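Local coordinates for protein N-acyl-D-glutamate deacylase (Bordetella bronchiseptica, PDB 3GIP) that hydrolyses N-acyl-D-glutamate to D-glutamate and a carboxylate, as a zinc-dependent deacylase of the amidohydrolase superfamily, at residues A[79-87]-A[375-383]; A[238-249]-A[273-282]. All blocks are in the same frame, centred on the assembly; numbering follows the deposited sequence.

Interaction 1: residues A[79-87]-A[375-383]; sequences LRWKTSQGI and PRLWGSFTR. With FMT (formic acid), chain D.
Trp-81 and Trp-378 meet where the short helix 80-83 passes the first turns of helix 376-391. The apolar part begins with a CH-pi contact: Trp-81 CA sits 3.5 Å from the centroid of the six-membered ring of Trp-378, only 4° off the ring normal, and Trp-81 CB lies over the same face, 3.4 Å from Trp-378 CE2. A chi1 of 56° puts CG of Trp-81 between backbone N and carbonyl carbon, where Trp-81 CD1 meets Leu-377 CD1 at 3.5 Å; Trp-81 NE1 is hydrogen-bonded to Asp-69. Further along, Ile-87 lays CG1 over one face of the Phe-381 ring, with Ile-87 CD1 3.5 Å from Phe-381 CD2.

Among the polar groups, Gln-85 spans the two segments with its extended side chain. Gln-85 OE1 accepts from Phe-381 N at 2.9 Å, the N-H pointing almost straight down the carbonyl, while Gln-85 NE2 donates within the amide plane to Trp-81 O at 2.8 Å. With both ends held, the amide's flip state is fixed. Helix 376-391 is kinked here, where Phe-381 N has no bond to the turn before; Gln-85 OE1 serves as its acceptor instead.

Two waters add bridges. One links Lys-82 NZ, which also forms salt bridges with Asp-64 and Asp-69, to Leu-377 O; the other donates to both Ser-84 OG and Trp-378 O. The chemistry implies a buried joint mixing ring packing with a few polar links, in which one glutamine amide, pinned to its own segment through NE2, satisfies through OE1 a backbone N-H left without a helical partner at the kink.

Interaction 2: residues A[238-249]-A[273-282]; sequences RGTGCATVVSHH and QGVEVALDIY. With ZN (zinc ion), chain F; FMT (formic acid), chain D.
Thr-244 N donates to Glu-276 O at 2.7 Å and opens a parallel ladder. Ala-278 N returns to Thr-244 O, and Val-246 N bonds to Ala-278 O, both at 2.9 Å; the next rung, Asp-280 N to Val-246 O, is weak. Beyond it His-249 N finds Asp-280 O at 3.0 Å.

At the N-terminal end of the strands, a water accepts from Glu-276 N and donates to Gly-241 O. Thr-244 OG1 turns back to Cys-242 O, and the Glu-276 carboxylate forms a salt bridge with Arg-410.

At the other end the Asp-280 side chain, with chi1 at 54°, bends toward the 238-249 segment. His-248 N hydrogen-bonds Asp-280 OD1 at 2.9 Å from above the carboxylate plane, while OD2 takes a water that also bonds Ser-247 OG. This bond holds the backbone of a metal ligand, consistent with a second-shell positioning role: His-248 NE2 binds zinc at 2.1 Å, alongside Cys-95 and His-218. Formate O2 lies over one face of the His-248 ring and accepts from Tyr-282 OH at 2.5 Å.

Strands 243-246 and 277-281, joined through helix 260-272, form a right-handed beta-alpha-beta unit of the TIM-type barrel, with the metal site at the strands' C-terminal ends, as in the amidohydrolase superfamily.

From the N terminus, the chain first passes through 79-87, which runs from helix 80-83 to the first residue of strand 87-92, and then through successive parallel strands to 238-249. Helix 260-272 carries it to 273-282, where interaction 2 closes a short loop of 23 residues. The chain returns to pack against 79-87 at 375-383, so interaction 1 closes a loop of 287 residues and interaction 2 is nested inside it. The outer closure ties helix 80-83 and the turn after it to the start of helix 376-391; the inner one joins neighbouring barrel strands. Their centres are 24 Å apart, yet they touch where Arg-376 makes a cation-pi contact with Tyr-282, and both residues bind the same formate.

Interaction 1: residues A[79-87]-A[375-383]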
loop_
_atom_site.group_PDB
_atom_site.type_symbol
_atom_site.label_atom_id
_atom_site.label_comp_id
_atom_site.label_asym_id
_atom_site.label_seq_id
_atom_site.Cartn_x
_atom_site.Cartn_y
_atom_site.Cartn_z
ATOM N N LEU A 79 -2.596 5.547 -13.705
ATOM C CA LEU A 79 -2.092 4.597 -12.713
ATOM C C LEU A 79 -1.015 3.681 -13.297
ATOM O O LEU A 79 -0.864 2.539 -12.866
ATOM C CB LEU A 79 -3.247 3.748 -12.165
ATOM C CG LEU A 79 -4.043 4.296 -10.976
ATOM C CD1 LEU A 79 -3.185 4.194 -9.726
ATOM C CD2 LEU A 79 -4.473 5.729 -11.213
ATOM N N ARG A 80 -0.257 4.190 -14.264
ATOM C CA ARG A 80 0.780 3.396 -14.921
ATOM C C ARG A 80 1.863 2.905 -13.961
ATOM O O ARG A 80 2.489 1.872 -14.208
ATOM C CB ARG A 80 1.410 4.205 -16.058
ATOM C CG ARG A 80 2.380 3.427 -16.944
ATOM C CD ARG A 80 1.665 2.403 -17.813
ATOM N NE ARG A 80 2.535 1.911 -18.879
ATOM C CZ ARG A 80 2.117 1.207 -19.927
ATOM N NH1 ARG A 80 0.836 0.901 -20.055
ATOM N NH2 ARG A 80 2.983 0.824 -20.860
ATOM N N TRP A 81 2.086 3.639 -12.875
ATOM C CA TRP A 81 3.092 3.231 -11.900
ATOM C C TRP A 81 2.681 1.932 -11.218
ATOM O O TRP A 81 3.522 1.227 -10.663
ATOM C CB TRP A 81 3.332 4.339 -10.861
ATOM C CG TRP A 81 2.117 4.814 -10.104
ATOM C CD1 TRP A 81 1.720 4.425 -8.856
ATOM C CD2 TRP A 81 1.166 5.794 -10.539
ATOM N NE1 TRP A 81 0.582 5.106 -8.484
ATOM C CE2 TRP A 81 0.222 5.950 -9.502
ATOM C CE3 TRP A 81 1.022 6.554 -11.708
ATOM C CZ2 TRP A 81 -0.856 6.838 -9.597
ATOM C CZ3 TRP A 81 -0.053 7.438 -11.802
ATOM C CH2 TRP A 81 -0.974 7.569 -10.751
ATOM N N LYS A 82 1.389 1.614 -11.275
ATOM C CA LYS A 82 0.868 0.383 -10.679
ATOM C C LYS A 82 0.849 -0.744 -11.705
ATOM O O LYS A 82 1.417 -1.813 -11.486
ATOM C CB LYS A 82 -0.567 0.575 -10.176
ATOM C CG LYS A 82 -0.762 1.634 -9.110
ATOM C CD LYS A 82 -0.073 1.288 -7.804
ATOM C CE LYS A 82 -0.611 2.184 -6.701
ATOM N NZ LYS A 82 0.156 2.111 -5.432
ATOM N N THR A 83 0.187 -0.503 -12.831
ATOM C CA THR A 83 0.070 -1.525 -13.857
ATOM C C THR A 83 1.402 -2.016 -14.413
ATOM O O THR A 83 1.559 -3.208 -14.689
ATOM C CB THR A 83 -0.809 -1.037 -15.029
ATOM O OG1 THR A 83 -0.157 0.046 -15.696
ATOM C CG2 THR A 83 -2.164 -0.565 -14.517
ATOM N N SER A 84 2.361 -1.107 -14.566
ATOM C CA SER A 84 3.665 -1.469 -15.110
ATOM C C SER A 84 4.475 -2.395 -14.209
ATOM O O SER A 84 5.480 -2.954 -14.647
ATOM C CB SER A 84 4.478 -0.215 -15.440
ATOM O OG SER A 84 4.832 0.501 -14.272
ATOM N N GLN A 85 4.056 -2.551 -12.955
ATOM C CA GLN A 85 4.754 -3.466 -12.060
ATOM C C GLN A 85 3.857 -4.642 -11.665
ATOM O O GLN A 85 4.135 -5.361 -10.700
ATOM C CB GLN A 85 5.301 -2.740 -10.819
ATOM C CG GLN A 85 4.292 -2.041 -9.934
ATOM C CD GLN A 85 4.945 -1.435 -8.704
ATOM O OE1 GLN A 85 5.540 -2.144 -7.888
ATOM N NE2 GLN A 85 4.842 -0.117 -8.564
ATOM N N GLY A 86 2.781 -4.824 -12.431
ATOM C CA GLY A 86 1.865 -5.935 -12.218
ATOM C C GLY A 86 0.747 -5.824 -11.200
ATOM O O GLY A 86 0.095 -6.823 -10.907
ATOM N N ILE A 87 0.502 -4.625 -10.683
ATOM C CA ILE A 87 -0.531 -4.408 -9.673
ATOM C C ILE A 87 -1.920 -4.242 -10.288
ATOM O O ILE A 87 -2.105 -3.428 -11.193
ATOM C CB ILE A 87 -0.189 -3.163 -8.832
ATOM C CG1 ILE A 87 1.127 -3.398 -8.089
ATOM C CG2 ILE A 87 -1.306 -2.856 -7.848
ATOM C CD1 ILE A 87 1.724 -2.140 -7.490
ATOM N N PRO A 375 11.731 5.576 -5.422
ATOM C CA PRO A 375 11.488 4.592 -6.483
ATOM C C PRO A 375 10.491 3.475 -6.187
ATOM O O PRO A 375 10.019 2.810 -7.109
ATOM C CB PRO A 375 12.890 4.064 -6.795
ATOM C CG PRO A 375 13.610 4.228 -5.494
ATOM C CD PRO A 375 13.154 5.591 -5.043
ATOM N N ARG A 376 10.169 3.276 -4.913
ATOM C CA ARG A 376 9.214 2.239 -4.527
ATOM C C ARG A 376 7.883 2.463 -5.247
ATOM O O ARG A 376 7.097 1.536 -5.436
ATOM C CB ARG A 376 9.009 2.256 -3.010
ATOM C CG ARG A 376 8.339 3.512 -2.491
ATOM C CD ARG A 376 8.494 3.631 -0.987
ATOM N NE ARG A 376 7.711 4.743 -0.459
ATOM C CZ ARG A 376 7.827 5.220 0.774
ATOM N NH1 ARG A 376 8.702 4.691 1.621
ATOM N NH2 ARG A 376 7.049 6.221 1.170
ATOM N N LEU A 377 7.643 3.704 -5.651
ATOM C CA LEU A 377 6.422 4.068 -6.364
ATOM C C LEU A 377 6.262 3.249 -7.642
ATOM O O LEU A 377 5.157 2.817 -7.981
ATOM C CB LEU A 377 6.466 5.558 -6.721
ATOM C CG LEU A 377 5.344 6.123 -7.594
ATOM C CD1 LEU A 377 4.028 6.106 -6.826
ATOM C CD2 LEU A 377 5.704 7.550 -8.005
ATOM N N TRP A 378 7.374 3.035 -8.342
ATOM C CA TRP A 378 7.369 2.300 -9.603
ATOM C C TRP A 378 8.001 0.914 -9.595
ATOM O O TRP A 378 7.786 0.142 -10.527
ATOM C CB TRP A 378 8.080 3.110 -10.692
ATOM C CG TRP A 378 7.293 4.247 -11.254
ATOM C CD1 TRP A 378 7.092 5.471 -10.686
ATOM C CD2 TRP A 378 6.601 4.266 -12.507
ATOM N NE1 TRP A 378 6.317 6.253 -11.510
ATOM C CE2 TRP A 378 6.001 5.537 -12.634
ATOM C CE3 TRP A 378 6.430 3.329 -13.537
ATOM C CZ2 TRP A 378 5.239 5.898 -13.751
ATOM C CZ3 TRP A 378 5.672 3.688 -14.648
ATOM C CH2 TRP A 378 5.087 4.964 -14.744
ATOM N N GLY A 379 8.772 0.576 -8.568
ATOM C CA GLY A 379 9.423 -0.723 -8.613
ATOM C C GLY A 379 9.310 -1.703 -7.469
ATOM O O GLY A 379 10.008 -2.713 -7.476
ATOM N N SER A 380 8.432 -1.448 -6.509
ATOM C CA SER A 380 8.299 -2.343 -5.364
ATOM C C SER A 380 8.054 -3.822 -5.662
ATOM O O SER A 380 8.829 -4.682 -5.238
ATOM C CB SER A 380 7.194 -1.842 -4.427
ATOM O OG SER A 380 7.570 -0.630 -3.796
ATOM N N PHE A 381 6.985 -4.134 -6.387
ATOM C CA PHE A 381 6.674 -5.536 -6.649
ATOM C C PHE A 381 7.680 -6.278 -7.516
ATOM O O PHE A 381 8.019 -7.431 -7.241
ATOM C CB PHE A 381 5.253 -5.649 -7.214
ATOM C CG PHE A 381 4.191 -5.484 -6.165
ATOM C CD1 PHE A 381 3.560 -6.594 -5.614
ATOM C CD2 PHE A 381 3.883 -4.221 -5.665
ATOM C CE1 PHE A 381 2.641 -6.451 -4.574
ATOM C CE2 PHE A 381 2.970 -4.064 -4.628
ATOM C CZ PHE A 381 2.346 -5.182 -4.080
ATOM N N THR A 382 8.181 -5.614 -8.545
ATOM C CA THR A 382 9.153 -6.244 -9.421
ATOM C C THR A 382 10.526 -6.326 -8.747
ATOM O O THR A 382 11.339 -7.186 -9.091
ATOM C CB THR A 382 9.230 -5.482 -10.744
ATOM O OG1 THR A 382 9.326 -4.080 -10.470
ATOM C CG2 THR A 382 7.972 -5.747 -11.574
ATOM N N ARG A 383 10.786 -5.446 -7.783
ATOM C CA ARG A 383 12.058 -5.500 -7.071
ATOM C C ARG A 383 12.010 -6.722 -6.154
ATOM O O ARG A 383 13.024 -7.385 -5.932
ATOM C CB ARG A 383 12.288 -4.226 -6.251
ATOM C CG ARG A 383 13.682 -4.127 -5.626
ATOM C CD ARG A 383 13.884 -2.761 -4.980
ATOM N NE ARG A 383 15.198 -2.578 -4.362
ATOM C CZ ARG A 383 16.330 -2.364 -5.028
ATOM N NH1 ARG A 383 16.332 -2.307 -6.353
ATOM N NH2 ARG A 383 17.466 -2.185 -4.363
HETATM C C FMT D . 7.599 5.199 5.171
HETATM O O1 FMT D . 7.983 5.683 4.135
HETATM O O2 FMT D . 7.905 3.931 5.464
HETATM O O HOH W 1 2.989 2.722 -6.019
HETATM O O HOH W 2 7.062 -0.345 -13.092
#

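Interaction 2: residues A[238-249]-A[273-282]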
loop_
_atom_site.group_PDB
_atom_site.type_symbol
_atom_site.label_atom_id
_atom_site.label_comp_id
_atom_site.label_asym_id
_atom_site.label_seq_id
_atom_site.Cartn_x
_atom_site.Cartn_y
_atom_site.Cartn_z
ATOM N N ARG A 238 -5.378 -7.324 20.793
ATOM C CA ARG A 238 -5.643 -8.373 21.770
ATOM C C ARG A 238 -6.859 -8.045 22.629
ATOM O O ARG A 238 -7.634 -8.933 22.990
ATOM C CB ARG A 238 -4.418 -8.585 22.666
ATOM C CG ARG A 238 -3.195 -9.099 21.917
ATOM C CD ARG A 238 -2.007 -9.328 22.840
ATOM N NE ARG A 238 -1.698 -8.143 23.631
ATOM C CZ ARG A 238 -0.505 -7.559 23.681
ATOM N NH1 ARG A 238 0.514 -8.044 22.980
ATOM N NH2 ARG A 238 -0.332 -6.485 24.438
ATOM N N GLY A 239 -7.029 -6.767 22.944
ATOM C CA GLY A 239 -8.153 -6.364 23.767
ATOM C C GLY A 239 -9.484 -6.317 23.042
ATOM O O GLY A 239 -10.520 -6.625 23.629
ATOM N N THR A 240 -9.465 -5.945 21.765
ATOM C CA THR A 240 -10.697 -5.840 20.985
ATOM C C THR A 240 -10.935 -6.980 20.006
ATOM O O THR A 240 -12.058 -7.179 19.540
ATOM C CB THR A 240 -10.725 -4.535 20.169
ATOM O OG1 THR A 240 -9.688 -4.574 19.181
ATOM C CG2 THR A 240 -10.508 -3.335 21.074
ATOM N N GLY A 241 -9.880 -7.723 19.685
ATOM C CA GLY A 241 -10.009 -8.817 18.739
ATOM C C GLY A 241 -10.001 -8.318 17.302
ATOM O O GLY A 241 -10.259 -9.075 16.365
ATOM N N CYS A 242 -9.699 -7.037 17.125
ATOM C CA CYS A 242 -9.674 -6.439 15.797
ATOM C C CYS A 242 -8.472 -6.889 14.971
ATOM O O CYS A 242 -7.328 -6.788 15.421
ATOM C CB CYS A 242 -9.661 -4.911 15.914
ATOM S SG CYS A 242 -9.933 -4.042 14.354
ATOM N N ALA A 243 -8.735 -7.390 13.765
ATOM C CA ALA A 243 -7.664 -7.818 12.868
ATOM C C ALA A 243 -6.745 -6.608 12.704
ATOM O O ALA A 243 -7.214 -5.482 12.519
ATOM C CB ALA A 243 -8.238 -8.247 11.528
ATOM N N THR A 244 -5.436 -6.846 12.748
ATOM C CA THR A 244 -4.462 -5.763 12.682
ATOM C C THR A 244 -3.374 -5.956 11.636
ATOM O O THR A 244 -2.935 -7.076 11.386
ATOM C CB THR A 244 -3.777 -5.610 14.057
ATOM O OG1 THR A 244 -4.775 -5.378 15.060
ATOM C CG2 THR A 244 -2.779 -4.466 14.056
ATOM N N VAL A 245 -2.945 -4.852 11.031
ATOM C CA VAL A 245 -1.871 -4.878 10.045
ATOM C C VAL A 245 -0.850 -3.814 10.431
ATOM O O VAL A 245 -1.205 -2.653 10.637
ATOM C CB VAL A 245 -2.373 -4.567 8.616
ATOM C CG1 VAL A 245 -1.190 -4.470 7.664
ATOM C CG2 VAL A 245 -3.325 -5.655 8.143
ATOM N N VAL A 246 0.412 -4.215 10.560
ATOM C CA VAL A 246 1.474 -3.273 10.888
ATOM C C VAL A 246 2.055 -2.813 9.554
ATOM O O VAL A 246 2.728 -3.577 8.863
ATOM C CB VAL A 246 2.594 -3.931 11.726
ATOM C CG1 VAL A 246 3.672 -2.898 12.040
ATOM C CG2 VAL A 246 2.012 -4.506 13.016
ATOM N N SER A 247 1.770 -1.566 9.192
ATOM C CA SER A 247 2.228 -0.995 7.932
ATOM C C SER A 247 3.733 -0.796 7.830
ATOM O O SER A 247 4.400 -0.491 8.820
ATOM C CB SER A 247 1.540 0.351 7.695
ATOM O OG SER A 247 0.134 0.193 7.608
ATOM N N HIS A 248 4.241 -0.956 6.610
ATOM C CA HIS A 248 5.657 -0.778 6.295
ATOM C C HIS A 248 6.558 -0.972 7.506
ATOM O O HIS A 248 7.259 -0.055 7.938
ATOM C CB HIS A 248 5.890 0.609 5.656
ATOM C CG HIS A 248 5.194 1.747 6.349
ATOM N ND1 HIS A 248 5.330 2.003 7.696
ATOM C CD2 HIS A 248 4.422 2.746 5.856
ATOM C CE1 HIS A 248 4.677 3.108 8.004
ATOM N NE2 HIS A 248 4.117 3.581 6.905
ATOM N N HIS A 249 6.546 -2.184 8.047
ATOM C CA HIS A 249 7.336 -2.485 9.228
ATOM C C HIS A 249 8.822 -2.336 8.954
ATOM O O HIS A 249 9.347 -2.846 7.956
ATOM C CB HIS A 249 7.016 -3.886 9.743
ATOM C CG HIS A 249 7.535 -4.143 11.121
ATOM N ND1 HIS A 249 7.556 -3.169 12.098
ATOM C CD2 HIS A 249 8.051 -5.258 11.687
ATOM C CE1 HIS A 249 8.067 -3.676 13.207
ATOM N NE2 HIS A 249 8.375 -4.941 12.983
ATOM N N GLN A 273 -2.201 -16.379 19.845
ATOM C CA GLN A 273 -3.338 -16.206 20.745
ATOM C C GLN A 273 -4.667 -16.055 20.011
ATOM O O GLN A 273 -5.717 -15.943 20.645
ATOM C CB GLN A 273 -3.115 -14.986 21.641
ATOM C CG GLN A 273 -1.911 -15.093 22.562
ATOM C CD GLN A 273 -1.633 -13.798 23.308
ATOM O OE1 GLN A 273 -1.324 -12.770 22.701
ATOM N NE2 GLN A 273 -1.746 -13.841 24.630
ATOM N N GLY A 274 -4.627 -16.036 18.682
ATOM C CA GLY A 274 -5.856 -15.915 17.919
ATOM C C GLY A 274 -6.128 -14.569 17.273
ATOM O O GLY A 274 -7.099 -14.426 16.532
ATOM N N VAL A 275 -5.292 -13.574 17.556
ATOM C CA VAL A 275 -5.482 -12.255 16.961
ATOM C C VAL A 275 -4.968 -12.322 15.532
ATOM O O VAL A 275 -3.889 -12.858 15.290
ATOM C CB VAL A 275 -4.681 -11.169 17.714
ATOM C CG1 VAL A 275 -4.944 -9.804 17.089
ATOM C CG2 VAL A 275 -5.059 -11.167 19.184
ATOM N N GLU A 276 -5.741 -11.807 14.581
ATOM C CA GLU A 276 -5.293 -11.822 13.196
ATOM C C GLU A 276 -4.349 -10.652 13.002
ATOM O O GLU A 276 -4.771 -9.498 13.010
ATOM C CB GLU A 276 -6.470 -11.701 12.222
ATOM C CG GLU A 276 -7.342 -12.943 12.145
ATOM C CD GLU A 276 -8.265 -12.935 10.939
ATOM O OE1 GLU A 276 -9.058 -13.887 10.792
ATOM O OE2 GLU A 276 -8.196 -11.980 10.133
ATOM N N VAL A 277 -3.064 -10.948 12.846
ATOM C CA VAL A 277 -2.083 -9.896 12.650
ATOM C C VAL A 277 -1.232 -10.175 11.423
ATOM O O VAL A 277 -0.784 -11.303 11.202
ATOM C CB VAL A 277 -1.156 -9.745 13.884
ATOM C CG1 VAL A 277 -0.378 -11.024 14.115
ATOM C CG2 VAL A 277 -0.212 -8.566 13.685
ATOM N N ALA A 278 -1.038 -9.146 10.612
ATOM C CA ALA A 278 -0.217 -9.259 9.417
ATOM C C ALA A 278 0.618 -7.991 9.317
ATOM O O ALA A 278 0.523 -7.107 10.167
ATOM C CB ALA A 278 -1.093 -9.426 8.178
ATOM N N LEU A 279 1.449 -7.906 8.287
ATOM C CA LEU A 279 2.289 -6.733 8.101
ATOM C C LEU A 279 2.681 -6.628 6.640
ATOM O O LEU A 279 2.341 -7.492 5.832
ATOM C CB LEU A 279 3.557 -6.838 8.960
ATOM C CG LEU A 279 4.504 -8.014 8.670
ATOM C CD1 LEU A 279 5.911 -7.650 9.121
ATOM C CD2 LEU A 279 4.040 -9.279 9.375
ATOM N N ASP A 280 3.382 -5.555 6.299
ATOM C CA ASP A 280 3.842 -5.385 4.933
ATOM C C ASP A 280 5.101 -4.539 4.896
ATOM O O ASP A 280 5.409 -3.812 5.847
ATOM C CB ASP A 280 2.734 -4.778 4.044
ATOM C CG ASP A 280 2.165 -3.475 4.592
ATOM O OD1 ASP A 280 2.850 -2.432 4.527
ATOM O OD2 ASP A 280 1.017 -3.497 5.089
ATOM N N ILE A 281 5.847 -4.674 3.807
ATOM C CA ILE A 281 7.071 -3.910 3.607
ATOM C C ILE A 281 7.231 -3.559 2.136
ATOM O O ILE A 281 6.537 -4.102 1.273
ATOM C CB ILE A 281 8.353 -4.723 4.002
ATOM C CG1 ILE A 281 8.472 -5.997 3.152
ATOM C CG2 ILE A 281 8.335 -5.068 5.471
ATOM C CD1 ILE A 281 9.235 -5.830 1.831
ATOM N N TYR A 282 8.132 -2.618 1.871
ATOM C CA TYR A 282 8.512 -2.277 0.509
ATOM C C TYR A 282 9.985 -2.695 0.559
ATOM O O TYR A 282 10.635 -2.570 1.598
ATOM C CB TYR A 282 8.319 -0.783 0.185
ATOM C CG TYR A 282 8.738 0.194 1.250
ATOM C CD1 TYR A 282 10.081 0.513 1.449
ATOM C CD2 TYR A 282 7.787 0.818 2.055
ATOM C CE1 TYR A 282 10.467 1.428 2.421
ATOM C CE2 TYR A 282 8.157 1.732 3.029
ATOM C CZ TYR A 282 9.499 2.034 3.209
ATOM O OH TYR A 282 9.867 2.936 4.175
HETATM ZN ZN ZN F . 3.044 5.393 6.822
HETATM C C FMT D . 7.599 5.199 5.171
HETATM O O1 FMT D . 7.983 5.683 4.135
HETATM O O2 FMT D . 7.905 3.931 5.464
HETATM O O HOH W 3 -8.467 -10.780 14.721
HETATM O O HOH W 4 -0.270 -1.341 5.442
HETATM O O HOH W 5 8.787 -1.409 4.963
#